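Local coordinates for putative sugar ABC transport system, substrate-binding protein (Bordetella parapertussis, PDB 5IX8) that probably binds a sugar in the periplasm and delivers it to an ABC transporter, at residues A[139-144]-A[200-205]; A[143-148]-A[172-177]; A[151-156]-A[280-285]; A[255-260]-A[289-294]. All blocks are in the same frame, centred on the assembly; numbering follows the deposited sequence. Where two conformers were deposited one is given.

Interaction 1: A[139-144]-A[200-205]; sequences QGKQVI and DAEYVF
Ile144 and Val204 lie side by side and point the same way from two adjacent parallel strands, with Ile144 CG2 4.1 Å from Val204 CG1. The other branch of the isoleucine runs back toward Ala201, because CG1 stands anti to its carbonyl carbon (chi1 -73°). Its CD1 therefore presses on Ala201 CB at 3.5 Å, a tight fit that suits so small a residue as alanine. On the reverse face Val143 straddles Tyr203: both its methyls lie 4.0 Å from Tyr203 CB. The phenol reaches past these aliphatic groups and hydrogen-bonds Asp136. Lys141, modelled in two positions, slants across Glu202 at the exposed margin without a salt bridge. One water joins Gln142 OE1 to Asp200 N; a second links Gln142 N, Asp200 O and Glu202 OE2. The backbones are held by Glu202 N to Gln142 O, Ile144 N to Tyr203 O (2.9 Å) and Phe205 N to Ile144 O (2.7 Å). Side chains alternate between a face covered by helix 122-135 (Val143, Tyr203) and one covered by helix 184-197 (Ile144), as for adjacent parallel inner strands of the alpha/beta sheet in one lobe of the periplasmic binding protein fold.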
# COMPACT_ATOMS: atom_id res chain seq x y z
N GLN A 139 -11.27 -19.16 -16.16
CA GLN A 139 -12.39 -19.02 -17.09
C GLN A 139 -13.56 -19.92 -16.70
O GLN A 139 -13.39 -21.12 -16.47
CB GLN A 139 -11.92 -19.39 -18.49
CG GLN A 139 -13.04 -19.39 -19.49
CD GLN A 139 -12.53 -19.61 -20.89
OE1 GLN A 139 -11.64 -20.44 -21.12
NE2 GLN A 139 -13.08 -18.86 -21.83
N GLY A 140 -14.74 -19.32 -16.59
CA GLY A 140 -15.92 -20.06 -16.18
C GLY A 140 -16.08 -20.30 -14.69
O GLY A 140 -17.13 -20.81 -14.27
N LYS A 141 -15.11 -19.93 -13.87
CA LYS A 141 -15.15 -20.28 -12.45
C LYS A 141 -15.51 -19.07 -11.61
O LYS A 141 -15.26 -17.93 -12.00
CB LYS A 141 -13.80 -20.84 -11.99
CG LYS A 141 -13.32 -22.01 -12.85
CD LYS A 141 -12.04 -22.64 -12.33
CE LYS A 141 -11.75 -23.92 -13.14
NZ LYS A 141 -10.49 -24.59 -12.73
N GLN A 142 -16.09 -19.34 -10.44
CA GLN A 142 -16.61 -18.29 -9.58
C GLN A 142 -15.56 -17.78 -8.60
O GLN A 142 -14.82 -18.55 -7.99
CB GLN A 142 -17.84 -18.76 -8.82
CG GLN A 142 -19.00 -19.03 -9.73
CD GLN A 142 -20.24 -19.48 -8.98
OE1 GLN A 142 -20.43 -19.13 -7.81
NE2 GLN A 142 -21.10 -20.25 -9.64
N VAL A 143 -15.56 -16.46 -8.42
CA VAL A 143 -14.58 -15.74 -7.62
C VAL A 143 -15.34 -14.89 -6.60
O VAL A 143 -16.13 -14.01 -6.98
CB VAL A 143 -13.70 -14.83 -8.51
CG1 VAL A 143 -12.66 -14.08 -7.64
CG2 VAL A 143 -13.01 -15.65 -9.65
N ILE A 144 -15.09 -15.15 -5.32
CA ILE A 144 -15.60 -14.28 -4.25
C ILE A 144 -14.74 -13.02 -4.21
O ILE A 144 -13.50 -13.12 -4.16
CB ILE A 144 -15.55 -15.00 -2.90
CG1 ILE A 144 -16.65 -16.06 -2.82
CG2 ILE A 144 -15.65 -13.97 -1.75
CD1 ILE A 144 -16.36 -17.19 -1.79
N ASP A 200 -20.08 -22.51 -4.88
CA ASP A 200 -19.30 -22.98 -6.00
C ASP A 200 -18.04 -22.15 -6.25
O ASP A 200 -17.29 -22.45 -7.18
CB ASP A 200 -20.18 -23.01 -7.27
CG ASP A 200 -21.34 -24.00 -7.15
OD1 ASP A 200 -21.24 -24.98 -6.39
OD2 ASP A 200 -22.36 -23.78 -7.82
N ALA A 201 -17.78 -21.13 -5.42
CA ALA A 201 -16.57 -20.33 -5.64
C ALA A 201 -15.30 -21.16 -5.50
O ALA A 201 -15.18 -22.02 -4.62
CB ALA A 201 -16.53 -19.17 -4.63
N GLU A 202 -14.30 -20.86 -6.35
CA GLU A 202 -13.01 -21.54 -6.29
C GLU A 202 -11.88 -20.58 -5.98
O GLU A 202 -10.73 -21.02 -5.82
CB GLU A 202 -12.74 -22.27 -7.61
CG GLU A 202 -13.66 -23.48 -7.75
CD GLU A 202 -13.51 -24.19 -9.06
OE1 GLU A 202 -12.54 -24.95 -9.23
OE2 GLU A 202 -14.37 -24.00 -9.94
N TYR A 203 -12.17 -19.30 -5.86
CA TYR A 203 -11.17 -18.27 -5.65
C TYR A 203 -11.75 -17.23 -4.73
O TYR A 203 -12.97 -17.05 -4.70
CB TYR A 203 -10.79 -17.58 -6.94
CG TYR A 203 -10.17 -18.49 -7.95
CD1 TYR A 203 -8.81 -18.75 -7.90
CD2 TYR A 203 -10.92 -19.07 -8.96
CE1 TYR A 203 -8.21 -19.59 -8.84
CE2 TYR A 203 -10.33 -19.91 -9.91
CZ TYR A 203 -8.97 -20.16 -9.84
OH TYR A 203 -8.36 -20.98 -10.76
N VAL A 204 -10.87 -16.51 -4.03
CA VAL A 204 -11.26 -15.35 -3.24
C VAL A 204 -10.27 -14.24 -3.55
O VAL A 204 -9.05 -14.45 -3.49
CB VAL A 204 -11.27 -15.62 -1.72
CG1 VAL A 204 -11.69 -14.34 -0.94
CG2 VAL A 204 -12.21 -16.78 -1.37
N PHE A 205 -10.77 -13.07 -3.90
CA PHE A 205 -9.93 -11.91 -4.14
C PHE A 205 -9.98 -11.00 -2.92
O PHE A 205 -11.06 -10.71 -2.42
CB PHE A 205 -10.39 -11.14 -5.37
CG PHE A 205 -9.74 -9.81 -5.51
CD1 PHE A 205 -8.49 -9.70 -6.12
CD2 PHE A 205 -10.36 -8.68 -5.02
CE1 PHE A 205 -7.87 -8.46 -6.26
CE2 PHE A 205 -9.75 -7.45 -5.13
CZ PHE A 205 -8.49 -7.33 -5.76
O HOH W 1 -21.81 -20.41 -5.76
O HOH W 2 -16.46 -22.16 -9.70

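Interaction 2: A[143-148]-A[172-177]; sequences VIVVPG and KLTPAA
Thr174 turns its hydroxyl into the space between its own backbone N and carbonyl carbon (chi1 67°), and from there OG1 takes the N-H of Val145 at 3.0 Å in a nearly straight bond (161°). The hydroxyl gives its proton to the carbonyl of Pro175, so a side-chain oxygen acts as acceptor to Val145 N, where a backbone carbonyl would serve in regular parallel pairing. Threonine suits the place because its methyl, CG2, can at the same time sit beside Val143 O (3.5 Å) and near Ile144 CA. Before it, ordinary parallel pairing holds: Val143 N reaches Lys172 O at 2.8 Å and Thr174 N reaches Val143 O at 2.9 Å. Leu173 runs alongside Val143, its CD1 3.9 Å from Val143 CB, whereas Val145 comes across it with CG2 3.7 Å from Leu173 CG. Farther on, Ala176 CB fits against both Val145 CG1 and Pro147 CG, and a water bridges Val145 O to Ala177 N where the chains have drawn apart. The contact joins the two strands of the beta-alpha-beta unit 142-145, 154-168, 172-173; the crossover helix lays Tyr159, Phe162 and Ala166 over the Leu173 and Val145 face, and strand 201-205 flanks strand 142-145 on its other edge.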
# COMPACT_ATOMS: atom_id res chain seq x y z
N VAL A 143 -15.56 -16.46 -8.42
CA VAL A 143 -14.58 -15.74 -7.62
C VAL A 143 -15.34 -14.89 -6.60
O VAL A 143 -16.13 -14.01 -6.98
CB VAL A 143 -13.70 -14.83 -8.51
CG1 VAL A 143 -12.66 -14.08 -7.64
CG2 VAL A 143 -13.01 -15.65 -9.65
N ILE A 144 -15.09 -15.15 -5.32
CA ILE A 144 -15.60 -14.28 -4.25
C ILE A 144 -14.74 -13.02 -4.21
O ILE A 144 -13.50 -13.12 -4.16
CB ILE A 144 -15.55 -15.00 -2.90
CG1 ILE A 144 -16.65 -16.06 -2.82
CG2 ILE A 144 -15.65 -13.97 -1.75
CD1 ILE A 144 -16.36 -17.19 -1.79
N VAL A 145 -15.39 -11.85 -4.16
CA VAL A 145 -14.70 -10.57 -4.06
C VAL A 145 -14.93 -9.99 -2.66
O VAL A 145 -16.08 -9.76 -2.27
CB VAL A 145 -15.15 -9.58 -5.14
CG1 VAL A 145 -14.47 -8.22 -4.92
CG2 VAL A 145 -14.86 -10.14 -6.58
N VAL A 146 -13.85 -9.79 -1.91
CA VAL A 146 -13.86 -9.15 -0.59
C VAL A 146 -13.05 -7.88 -0.83
O VAL A 146 -11.82 -7.94 -0.81
CB VAL A 146 -13.24 -10.04 0.50
CG1 VAL A 146 -13.14 -9.30 1.86
CG2 VAL A 146 -14.04 -11.31 0.70
N PRO A 147 -13.68 -6.74 -1.14
CA PRO A 147 -12.98 -5.63 -1.78
C PRO A 147 -12.27 -4.68 -0.84
O PRO A 147 -11.53 -3.81 -1.31
CB PRO A 147 -14.11 -4.86 -2.48
CG PRO A 147 -15.26 -5.05 -1.57
CD PRO A 147 -15.14 -6.55 -1.20
N GLY A 148 -12.51 -4.79 0.46
CA GLY A 148 -11.95 -3.85 1.38
C GLY A 148 -12.96 -2.82 1.81
O GLY A 148 -14.18 -2.97 1.65
N LYS A 172 -16.26 -15.44 -13.20
CA LYS A 172 -17.57 -15.00 -12.70
C LYS A 172 -17.39 -14.47 -11.28
O LYS A 172 -17.27 -15.25 -10.33
CB LYS A 172 -18.58 -16.14 -12.75
CG LYS A 172 -18.64 -16.83 -14.12
CD LYS A 172 -19.57 -18.03 -14.11
CE LYS A 172 -20.06 -18.33 -15.52
NZ LYS A 172 -20.88 -19.58 -15.59
N LEU A 173 -17.36 -13.16 -11.13
CA LEU A 173 -17.13 -12.52 -9.84
C LEU A 173 -18.44 -12.26 -9.11
O LEU A 173 -19.46 -11.96 -9.75
CB LEU A 173 -16.40 -11.18 -10.04
CG LEU A 173 -14.87 -11.17 -10.16
CD1 LEU A 173 -14.38 -12.15 -11.22
CD2 LEU A 173 -14.37 -9.75 -10.49
N THR A 174 -18.41 -12.38 -7.78
CA THR A 174 -19.53 -11.91 -6.95
C THR A 174 -19.53 -10.39 -6.97
O THR A 174 -18.50 -9.78 -7.25
CB THR A 174 -19.41 -12.36 -5.49
OG1 THR A 174 -18.28 -11.70 -4.89
CG2 THR A 174 -19.27 -13.87 -5.35
N PRO A 175 -20.65 -9.74 -6.67
CA PRO A 175 -20.59 -8.29 -6.44
C PRO A 175 -19.72 -7.99 -5.24
O PRO A 175 -19.36 -8.87 -4.46
CB PRO A 175 -22.04 -7.90 -6.17
CG PRO A 175 -22.76 -9.13 -5.91
CD PRO A 175 -22.02 -10.27 -6.56
N ALA A 176 -19.35 -6.72 -5.09
CA ALA A 176 -18.39 -6.32 -4.07
C ALA A 176 -19.08 -5.40 -3.06
O ALA A 176 -19.62 -4.36 -3.43
CB ALA A 176 -17.20 -5.62 -4.70
N ALA A 177 -19.02 -5.77 -1.79
CA ALA A 177 -19.60 -4.96 -0.72
C ALA A 177 -18.43 -4.28 0.01
O ALA A 177 -17.64 -4.95 0.69
CB ALA A 177 -20.45 -5.81 0.22
O HOH W 3 -18.19 -8.50 -1.11

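Interaction 3: A[151-156]-A[280-285]; sequences GLEWPR and PTRSVP. With SO4 (sulfate ion), chain C; SO4 (sulfate ion), chain G.
Ser283 OG gives a hydrogen bond to Glu153 OE2 at 2.7 Å, arriving on the anti lone pair, the side away from the other carboxylate oxygen. The serine is short and its hydroxyl lies next to its backbone N (chi1 -67°), which suits a buried position facing a carboxylate. The same OE2 also accepts from Arg156 NH2 at 3.0 Å, while Arg156 NH1 bonds Glu153 OE1 at 2.8 Å, a two-nitrogen, end-on salt bridge. Both nitrogens meet the carboxylate from well above its plane, although the oxygens stay close to the plane of the guanidinium. A bend at chi2 of Glu153 (74°) folds the carboxylate back to this position. Three hydrogen bonds thus fix its rotation, and the positive neighbours, including Arg282 with NH1 4.3 Å from OE2, would favour the ionised acid.

In the second shell a sulfate, probably from the crystallisation liquor, steadies the arginine: its O1 accepts from Arg156 NH1 at 2.8 Å, and Gly151 N and Glu153 N bind two more of its oxygens. Gly151 suits its positive phi. Arg156 NE turns to Glu160, one helical turn on. A second sulfate sits on Arg282 N, and Thr281 OG1 accepts from Val284 N, an ST motif in the loop that carries Ser283.

Glu153 occupies the N-cap position of helix 154-168. The N-terminal end of this helix, in the lobe of strand 142-145, here meets two loops of the other lobe: the one between helix 254-270 and strand 288-290, and that of Tyr85, which bonds Ser283 O through its hydroxyl and Gly151 through its backbone.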
# COMPACT_ATOMS: atom_id res chain seq x y z
N GLY A 151 -14.40 4.49 1.00
CA GLY A 151 -13.88 5.78 1.40
C GLY A 151 -12.37 5.91 1.33
O GLY A 151 -11.83 6.92 1.81
N LEU A 152 -11.68 4.94 0.76
CA LEU A 152 -10.23 4.98 0.71
C LEU A 152 -9.67 5.15 -0.69
O LEU A 152 -8.45 5.36 -0.82
CB LEU A 152 -9.65 3.69 1.33
CG LEU A 152 -10.09 3.43 2.78
CD1 LEU A 152 -9.40 2.12 3.24
CD2 LEU A 152 -9.80 4.60 3.70
N GLU A 153 -10.51 5.01 -1.72
CA GLU A 153 -10.14 5.13 -3.14
C GLU A 153 -9.33 3.93 -3.64
O GLU A 153 -9.76 3.25 -4.58
CB GLU A 153 -9.36 6.44 -3.39
CG GLU A 153 -9.15 6.81 -4.87
CD GLU A 153 -10.42 7.33 -5.55
OE1 GLU A 153 -11.48 7.42 -4.89
OE2 GLU A 153 -10.37 7.65 -6.77
N TRP A 154 -8.18 3.65 -3.02
CA TRP A 154 -7.32 2.63 -3.60
C TRP A 154 -7.91 1.22 -3.56
O TRP A 154 -7.63 0.45 -4.48
CB TRP A 154 -5.91 2.66 -2.96
CG TRP A 154 -5.84 2.57 -1.46
CD1 TRP A 154 -5.92 3.60 -0.56
CD2 TRP A 154 -5.71 1.37 -0.68
NE1 TRP A 154 -5.85 3.12 0.73
CE2 TRP A 154 -5.74 1.76 0.69
CE3 TRP A 154 -5.63 0.01 -1.00
CZ2 TRP A 154 -5.62 0.84 1.73
CZ3 TRP A 154 -5.53 -0.91 0.04
CH2 TRP A 154 -5.53 -0.49 1.38
N PRO A 155 -8.73 0.82 -2.57
CA PRO A 155 -9.35 -0.51 -2.67
C PRO A 155 -10.28 -0.58 -3.86
O PRO A 155 -10.36 -1.62 -4.53
CB PRO A 155 -10.12 -0.65 -1.34
CG PRO A 155 -9.32 0.24 -0.36
CD PRO A 155 -9.04 1.44 -1.27
N ARG A 156 -10.99 0.51 -4.15
CA ARG A 156 -11.85 0.51 -5.33
C ARG A 156 -11.03 0.40 -6.61
O ARG A 156 -11.41 -0.33 -7.55
CB ARG A 156 -12.72 1.78 -5.35
CG ARG A 156 -13.81 1.68 -6.43
CD ARG A 156 -14.53 2.99 -6.70
NE ARG A 156 -13.72 3.86 -7.52
CZ ARG A 156 -13.04 4.92 -7.06
NH1 ARG A 156 -13.19 5.34 -5.81
NH2 ARG A 156 -12.27 5.62 -7.90
N PRO A 280 -0.10 14.08 -12.68
CA PRO A 280 -1.31 13.83 -11.88
C PRO A 280 -2.32 13.00 -12.66
O PRO A 280 -2.43 13.11 -13.89
CB PRO A 280 -1.85 15.23 -11.61
CG PRO A 280 -0.64 16.07 -11.61
CD PRO A 280 0.27 15.51 -12.67
N THR A 281 -3.06 12.17 -11.93
CA THR A 281 -4.18 11.41 -12.49
C THR A 281 -5.45 11.77 -11.75
O THR A 281 -5.41 12.52 -10.78
CB THR A 281 -3.95 9.90 -12.40
OG1 THR A 281 -3.93 9.54 -11.01
CG2 THR A 281 -2.65 9.52 -13.05
N ARG A 282 -6.58 11.21 -12.19
CA ARG A 282 -7.85 11.49 -11.52
C ARG A 282 -7.78 11.16 -10.04
O ARG A 282 -8.20 11.98 -9.20
CB ARG A 282 -8.99 10.71 -12.18
CG ARG A 282 -10.33 10.98 -11.52
CD ARG A 282 -11.46 10.20 -12.19
NE ARG A 282 -12.75 10.71 -11.70
CZ ARG A 282 -13.33 10.32 -10.57
NH1 ARG A 282 -12.78 9.33 -9.85
NH2 ARG A 282 -14.47 10.89 -10.16
N SER A 283 -7.26 9.97 -9.69
CA SER A 283 -7.22 9.54 -8.29
C SER A 283 -6.00 10.03 -7.54
O SER A 283 -6.01 10.02 -6.30
CB SER A 283 -7.25 8.01 -8.20
OG SER A 283 -8.51 7.54 -8.66
N VAL A 284 -4.94 10.40 -8.26
CA VAL A 284 -3.68 10.80 -7.63
C VAL A 284 -3.35 12.20 -8.13
O VAL A 284 -2.58 12.35 -9.09
CB VAL A 284 -2.56 9.79 -7.91
CG1 VAL A 284 -1.33 10.14 -7.07
CG2 VAL A 284 -3.04 8.39 -7.56
N PRO A 285 -3.94 13.25 -7.57
CA PRO A 285 -3.92 14.57 -8.23
C PRO A 285 -2.68 15.38 -7.95
O PRO A 285 -2.75 16.57 -7.62
CB PRO A 285 -5.18 15.25 -7.67
CG PRO A 285 -5.26 14.67 -6.24
CD PRO A 285 -4.84 13.22 -6.40
S SO4 C . -14.59 4.37 -2.50
O1 SO4 C . -15.06 4.80 -3.80
O2 SO4 C . -13.38 5.06 -2.08
O3 SO4 C . -14.34 2.91 -2.48
O4 SO4 C . -15.66 4.62 -1.53
S SO4 G . -6.83 8.75 -15.30
O1 SO4 G . -7.69 8.73 -16.49
O2 SO4 G . -5.50 8.19 -15.62
O3 SO4 G . -7.50 7.95 -14.28
O4 SO4 G . -6.66 10.11 -14.81

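Interaction 4: A[255-260]-A[289-294]; sequences VIMGRL and FNVPIT
Val291, next to strand 288-290, points its side chain toward helix 254-270, and its two methyls meet different residues of the helix. CB sets the fork. CG1, standing anti to the backbone N (chi1 179°), meets Ile256 CG2 at 4.1 Å. CG2 goes the other way, into the angle between Met257 and Leu260, where it lies 3.8 Å from Met257 CG and 4.1 Å from Leu260 CD1. A beta-branched residue suits this post, since one short side chain offers methyls to three helix residues spaced over about a turn. Met257 is present as selenomethionine; its CG makes the contact, and the extended chain carries SE onward past the valine. Leu260 CD1 is shared: it also approaches the Phe289 ring obliquely, 3.8 Å from Phe289 CE2. Phe289 and Val291 both face the helix because alternate residues of an extended chain project the same way, with Asn290 turned from it. Beyond the pair, Val118 of the adjacent strand 116-119 touches Met257 and Leu260, and Val291 O is bound by Gln120. Every cross-segment contact is between carbon atoms, so this contact rests on burial of apolar surface and shape fit rather than on directional polar bonds.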
# COMPACT_ATOMS: atom_id res chain seq x y z
N VAL A 255 9.45 -0.48 1.74
CA VAL A 255 10.78 -0.04 2.15
C VAL A 255 11.38 0.84 1.07
O VAL A 255 11.86 1.93 1.36
CB VAL A 255 11.69 -1.24 2.46
CG1 VAL A 255 13.13 -0.77 2.67
CG2 VAL A 255 11.20 -2.00 3.69
N ILE A 256 11.31 0.40 -0.19
CA ILE A 256 11.91 1.25 -1.23
C ILE A 256 11.12 2.56 -1.38
O ILE A 256 11.71 3.62 -1.66
CB ILE A 256 12.10 0.50 -2.57
CG1 ILE A 256 13.06 1.31 -3.46
CG2 ILE A 256 10.78 0.25 -3.29
CD1 ILE A 256 13.54 0.62 -4.70
N MSE A 257 9.80 2.54 -1.14
CA MSE A 257 9.02 3.77 -1.24
C MSE A 257 9.51 4.77 -0.22
O MSE A 257 9.67 5.96 -0.53
CB MSE A 257 7.54 3.53 -1.03
CG MSE A 257 6.89 2.68 -2.09
SE MSE A 257 4.98 2.37 -1.63
CE MSE A 257 4.77 0.77 -2.67
N GLY A 258 9.80 4.29 1.00
CA GLY A 258 10.31 5.17 2.04
C GLY A 258 11.67 5.75 1.69
O GLY A 258 11.92 6.93 1.90
N ARG A 259 12.57 4.91 1.16
CA ARG A 259 13.89 5.42 0.75
C ARG A 259 13.74 6.46 -0.33
O ARG A 259 14.45 7.48 -0.33
CB ARG A 259 14.77 4.28 0.25
CG ARG A 259 15.00 3.17 1.26
CD ARG A 259 16.16 2.28 0.76
NE ARG A 259 16.38 1.17 1.66
CZ ARG A 259 16.98 1.28 2.84
NH1 ARG A 259 17.48 2.46 3.25
NH2 ARG A 259 17.09 0.20 3.61
N LEU A 260 12.88 6.19 -1.31
CA LEU A 260 12.67 7.15 -2.38
C LEU A 260 12.10 8.46 -1.86
O LEU A 260 12.48 9.52 -2.33
CB LEU A 260 11.77 6.56 -3.45
CG LEU A 260 12.37 5.40 -4.22
CD1 LEU A 260 11.30 4.69 -5.05
CD2 LEU A 260 13.54 5.86 -5.11
N PHE A 289 5.69 9.23 -8.19
CA PHE A 289 6.42 8.08 -8.72
C PHE A 289 5.66 6.82 -8.35
O PHE A 289 5.27 6.65 -7.19
CB PHE A 289 7.84 7.99 -8.15
CG PHE A 289 8.63 6.83 -8.71
CD1 PHE A 289 9.13 6.87 -10.01
CD2 PHE A 289 8.85 5.68 -7.94
CE1 PHE A 289 9.84 5.80 -10.54
CE2 PHE A 289 9.54 4.59 -8.46
CZ PHE A 289 10.04 4.65 -9.76
N ASN A 290 5.49 5.94 -9.32
CA ASN A 290 4.88 4.63 -9.07
C ASN A 290 5.96 3.58 -9.13
O ASN A 290 6.56 3.40 -10.19
CB ASN A 290 3.80 4.30 -10.11
CG ASN A 290 2.49 5.07 -9.89
OD1 ASN A 290 2.04 5.25 -8.78
ND2 ASN A 290 1.88 5.53 -10.98
N VAL A 291 6.19 2.87 -8.03
CA VAL A 291 7.17 1.77 -8.05
C VAL A 291 6.63 0.65 -8.93
O VAL A 291 5.46 0.28 -8.78
CB VAL A 291 7.45 1.26 -6.64
CG1 VAL A 291 8.46 0.10 -6.72
CG2 VAL A 291 7.99 2.39 -5.72
N PRO A 292 7.42 0.08 -9.83
CA PRO A 292 6.87 -0.98 -10.69
C PRO A 292 6.36 -2.16 -9.88
O PRO A 292 6.85 -2.46 -8.78
CB PRO A 292 8.06 -1.37 -11.57
CG PRO A 292 8.86 -0.10 -11.68
CD PRO A 292 8.68 0.62 -10.35
N ILE A 293 5.33 -2.81 -10.42
CA ILE A 293 4.61 -3.87 -9.72
C ILE A 293 5.18 -5.22 -10.13
O ILE A 293 5.40 -5.48 -11.32
CB ILE A 293 3.12 -3.80 -10.04
CG1 ILE A 293 2.55 -2.51 -9.45
CG2 ILE A 293 2.39 -5.03 -9.47
CD1 ILE A 293 1.31 -2.07 -10.13
N THR A 294 5.41 -6.08 -9.14
CA THR A 294 5.75 -7.48 -9.34
C THR A 294 4.78 -8.33 -8.52
O THR A 294 4.22 -7.88 -7.52
CB THR A 294 7.21 -7.79 -8.94
OG1 THR A 294 7.39 -7.47 -7.57
CG2 THR A 294 8.16 -6.96 -9.71

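Interactions 1 and 2 are two sides of one strand: 142-145 is paired with 201-205 on one edge and 172-173 on the other, and their centres are 9 Å apart. Probable hydrogen bonds from Lys172 N to Lys141 O (2.9 Å) and from Val146 N to Phe205 O (3.0 Å) extend the same network. The chain then runs from Pro147 toward helix 154-168, whose start forms interaction 3, about 20 Å from interaction 2 between centres; Pro147 O packs there on Pro155 CB at 3.5 Å. Interaction 3 bridges the two lobes through Glu153 and Ser283, and its loop 280-285 leads into the strand of interaction 4, about 17 Å away between centres. Interaction 4 packs against the other sheet. Two sulfates, probably from the crystallisation liquor, lie at interaction 3.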